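Local structure of ChloroPhenol Reduction gene K (Desulfitobacterium dehalogenans, 2H6C) at residues A[52-57]-A[104-109]. The protein probably acts as a DNA-binding transcriptional regulator of the CRP family that controls halorespiration genes in response to chlorophenols. Sequence-based numbering, arbitrary orientation.
Sequences SMIFLM and TCWFSE
Met53 and Phe107, like Phe55 and Cys105, form hydrogen-bonded pairs between antiparallel strands 53-57 and 104-107, whose axes run at 157° and approach to 4.6 Å. Phe107 N reaches Met53 O at 2.8 Å and Cys105 N reaches Phe55 O at 2.7 Å, both nearly straight; Phe55 N returns a bond to Cys105 O, whereas that from Met53 N to Phe107 O is weak, bent to 126°. On the face bearing Ile54 and Trp106, Ile54 CG1 stands 3.7 Å from the centroid of the indole's six-membered ring, close to its normal, a CH-pi contact. Ile54 CD1 extends over the same face to Trp106 CH2 (3.7 Å), while Ile54 CG2, set anti to the backbone N, turns toward Thr104 CB (3.6 Å). Thr104 OG1 lies in the indole plane and accepts a weak bond from Trp106 NE1; Arg35 adds a cation-pi contact. Were Trp106 an alanine, Ile54 CG1 and CD1 would probably lose their aromatic cover, and Thr104 OG1 its indole donor. On the other face, Phe55 CB meets the edge of the Phe107 ring at CE1 (3.7 Å), and helix 109-118 packs on Phe107 through Leu112 and Ile115. Strands 33-37 and 82-84 extend the sheet on either side, an arrangement characteristic of the antiparallel beta-roll of CRP-type cyclic nucleotide-binding domains.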
ATOM      1  N   SER A  52      18.633   7.383 -13.419  1.00 78.36           N
ATOM      2  CA  SER A  52      19.872   7.400 -12.640  1.00 77.80           C
ATOM      3  C   SER A  52      19.594   7.200 -11.154  1.00 77.31           C
ATOM      4  O   SER A  52      18.650   7.730 -10.595  1.00 76.68           O
ATOM      5  CB  SER A  52      20.660   8.707 -12.860  1.00 77.59           C
ATOM      6  OG  SER A  52      20.982   8.936 -14.231  1.00 77.96           O
ATOM      7  N   MET A  53      20.412   6.395 -10.518  1.00 76.86           N
ATOM      8  CA  MET A  53      20.401   6.385  -9.104  1.00 77.47           C
ATOM      9  C   MET A  53      20.827   7.799  -8.581  1.00 77.42           C
ATOM     10  O   MET A  53      21.706   8.475  -9.147  1.00 77.62           O
ATOM     11  CB  MET A  53      21.314   5.257  -8.615  1.00 77.98           C
ATOM     12  CG  MET A  53      20.862   3.879  -9.053  1.00 79.97           C
ATOM     13  SD  MET A  53      19.034   3.619  -8.980  1.00 86.85           S
ATOM     14  CE  MET A  53      18.494   4.098  -7.294  1.00 83.83           C
ATOM     15  N   ILE A  54      20.182   8.287  -7.534  1.00 76.78           N
ATOM     16  CA  ILE A  54      20.533   9.620  -7.067  1.00 76.19           C
ATOM     17  C   ILE A  54      21.024   9.500  -5.659  1.00 76.37           C
ATOM     18  O   ILE A  54      20.247   9.234  -4.725  1.00 75.86           O
ATOM     19  CB  ILE A  54      19.371  10.594  -7.096  1.00 75.83           C
ATOM     20  CG1 ILE A  54      18.821  10.710  -8.515  1.00 75.53           C
ATOM     21  CG2 ILE A  54      19.846  11.932  -6.591  1.00 74.82           C
ATOM     22  CD1 ILE A  54      17.376  11.157  -8.601  1.00 75.69           C
ATOM     23  N   PHE A  55      22.327   9.682  -5.523  1.00 76.49           N
ATOM     24  CA  PHE A  55      22.955   9.536  -4.253  1.00 76.74           C
ATOM     25  C   PHE A  55      22.931  10.888  -3.579  1.00 77.25           C
ATOM     26  O   PHE A  55      23.385  11.908  -4.132  1.00 77.57           O
ATOM     27  CB  PHE A  55      24.382   9.034  -4.371  1.00 76.76           C
ATOM     28  CG  PHE A  55      25.044   8.862  -3.045  1.00 76.19           C
ATOM     29  CD1 PHE A  55      24.601   7.883  -2.184  1.00 75.62           C
ATOM     30  CD2 PHE A  55      26.058   9.685  -2.648  1.00 75.81           C
ATOM     31  CE1 PHE A  55      25.146   7.711  -0.967  1.00 75.18           C
ATOM     32  CE2 PHE A  55      26.617   9.510  -1.409  1.00 77.94           C
ATOM     33  CZ  PHE A  55      26.144   8.507  -0.566  1.00 76.27           C
ATOM     34  N   LEU A  56      22.408  10.875  -2.364  1.00 77.15           N
ATOM     35  CA  LEU A  56      22.112  12.093  -1.672  1.00 76.89           C
ATOM     36  C   LEU A  56      23.270  12.388  -0.704  1.00 76.83           C
ATOM     37  O   LEU A  56      23.278  11.962   0.449  1.00 76.52           O
ATOM     38  CB  LEU A  56      20.758  11.934  -1.003  1.00 76.27           C
ATOM     39  CG  LEU A  56      19.879  13.156  -1.007  1.00 76.04           C
ATOM     40  CD1 LEU A  56      18.474  12.744  -0.970  1.00 76.19           C
ATOM     41  CD2 LEU A  56      20.193  14.024   0.197  1.00 78.58           C
ATOM     42  N   MET A  57      24.253  13.130  -1.192  1.00 76.80           N
ATOM     43  CA  MET A  57      25.438  13.404  -0.379  1.00 77.47           C
ATOM     44  C   MET A  57      25.131  14.296   0.817  1.00 78.16           C
ATOM     45  O   MET A  57      25.643  14.033   1.891  1.00 78.31           O
ATOM     46  CB  MET A  57      26.563  14.075  -1.168  1.00 77.47           C
ATOM     47  CG  MET A  57      26.568  13.799  -2.640  1.00 77.68           C
ATOM     48  SD  MET A  57      28.183  14.067  -3.305  1.00 76.01           S
ATOM     49  CE  MET A  57      27.884  15.231  -4.572  1.00 77.66           C
ATOM     50  N   THR A 104      23.547  16.367  -4.697  1.00 75.71           N
ATOM     51  CA  THR A 104      23.389  14.966  -5.028  1.00 75.26           C
ATOM     52  C   THR A 104      24.448  14.573  -5.975  1.00 75.28           C
ATOM     53  O   THR A 104      24.984  15.443  -6.649  1.00 75.30           O
ATOM     54  CB  THR A 104      22.085  14.658  -5.709  1.00 75.07           C
ATOM     55  OG1 THR A 104      22.011  15.360  -6.953  1.00 73.23           O
ATOM     56  CG2 THR A 104      20.977  15.033  -4.836  1.00 75.46           C
ATOM     57  N   CYS A 105      24.734  13.266  -6.025  1.00 74.85           N
ATOM     58  CA  CYS A 105      25.535  12.688  -7.086  1.00 74.93           C
ATOM     59  C   CYS A 105      24.734  11.687  -7.860  1.00 74.52           C
ATOM     60  O   CYS A 105      24.230  10.758  -7.287  1.00 74.21           O
ATOM     61  CB  CYS A 105      26.746  11.968  -6.543  1.00 75.24           C
ATOM     62  SG  CYS A 105      27.735  11.267  -7.870  1.00 74.60           S
ATOM     63  N   TRP A 106      24.681  11.860  -9.167  1.00 74.31           N
ATOM     64  CA  TRP A 106      23.817  11.075 -10.013  1.00 74.14           C
ATOM     65  C   TRP A 106      24.663   9.998 -10.589  1.00 73.83           C
ATOM     66  O   TRP A 106      25.758  10.272 -11.062  1.00 73.97           O
ATOM     67  CB  TRP A 106      23.199  11.941 -11.126  1.00 74.16           C
ATOM     68  CG  TRP A 106      22.157  12.841 -10.588  1.00 74.27           C
ATOM     69  CD1 TRP A 106      22.298  13.715  -9.531  1.00 75.28           C
ATOM     70  CD2 TRP A 106      20.791  12.940 -11.004  1.00 73.38           C
ATOM     71  NE1 TRP A 106      21.099  14.360  -9.290  1.00 75.47           N
ATOM     72  CE2 TRP A 106      20.166  13.905 -10.184  1.00 74.60           C
ATOM     73  CE3 TRP A 106      20.033  12.312 -11.981  1.00 74.20           C
ATOM     74  CZ2 TRP A 106      18.821  14.251 -10.326  1.00 74.83           C
ATOM     75  CZ3 TRP A 106      18.681  12.658 -12.112  1.00 74.06           C
ATOM     76  CH2 TRP A 106      18.097  13.605 -11.293  1.00 74.03           C
ATOM     77  N   PHE A 107      24.136   8.779 -10.565  1.00 73.41           N
ATOM     78  CA  PHE A 107      24.866   7.600 -11.013  1.00 73.24           C
ATOM     79  C   PHE A 107      24.136   6.912 -12.144  1.00 73.01           C
ATOM     80  O   PHE A 107      23.046   6.433 -11.971  1.00 72.54           O
ATOM     81  CB  PHE A 107      25.038   6.603  -9.856  1.00 72.87           C
ATOM     82  CG  PHE A 107      26.123   6.971  -8.886  1.00 71.89           C
ATOM     83  CD1 PHE A 107      25.832   7.216  -7.566  1.00 71.40           C
ATOM     84  CD2 PHE A 107      27.438   7.064  -9.291  1.00 71.41           C
ATOM     85  CE1 PHE A 107      26.834   7.559  -6.670  1.00 71.44           C
ATOM     86  CE2 PHE A 107      28.457   7.402  -8.374  1.00 71.58           C
ATOM     87  CZ  PHE A 107      28.147   7.653  -7.080  1.00 71.03           C
ATOM     88  N   SER A 108      24.746   6.869 -13.312  1.00 73.60           N
ATOM     89  CA  SER A 108      24.150   6.165 -14.433  1.00 74.01           C
ATOM     90  C   SER A 108      24.366   4.675 -14.290  1.00 75.01           C
ATOM     91  O   SER A 108      25.258   4.230 -13.534  1.00 75.69           O
ATOM     92  CB  SER A 108      24.851   6.570 -15.689  1.00 73.73           C
ATOM     93  OG  SER A 108      26.223   6.342 -15.507  1.00 72.38           O
ATOM     94  N   GLU A 109      23.597   3.901 -15.050  1.00 74.85           N
ATOM     95  CA  GLU A 109      23.930   2.507 -15.194  1.00 75.29           C
ATOM     96  C   GLU A 109      25.399   2.431 -15.596  1.00 75.18           C
ATOM     97  O   GLU A 109      26.211   1.870 -14.874  1.00 75.23           O
ATOM     98  CB  GLU A 109      23.026   1.819 -16.216  1.00 75.14           C
ATOM     99  CG  GLU A 109      23.048   0.311 -16.153  1.00 75.46           C
ATOM    100  CD  GLU A 109      22.192  -0.297 -17.248  1.00 76.95           C
ATOM    101  OE1 GLU A 109      20.988   0.056 -17.306  1.00 80.42           O
ATOM    102  OE2 GLU A 109      22.715  -1.112 -18.058  1.00 77.85           O
TER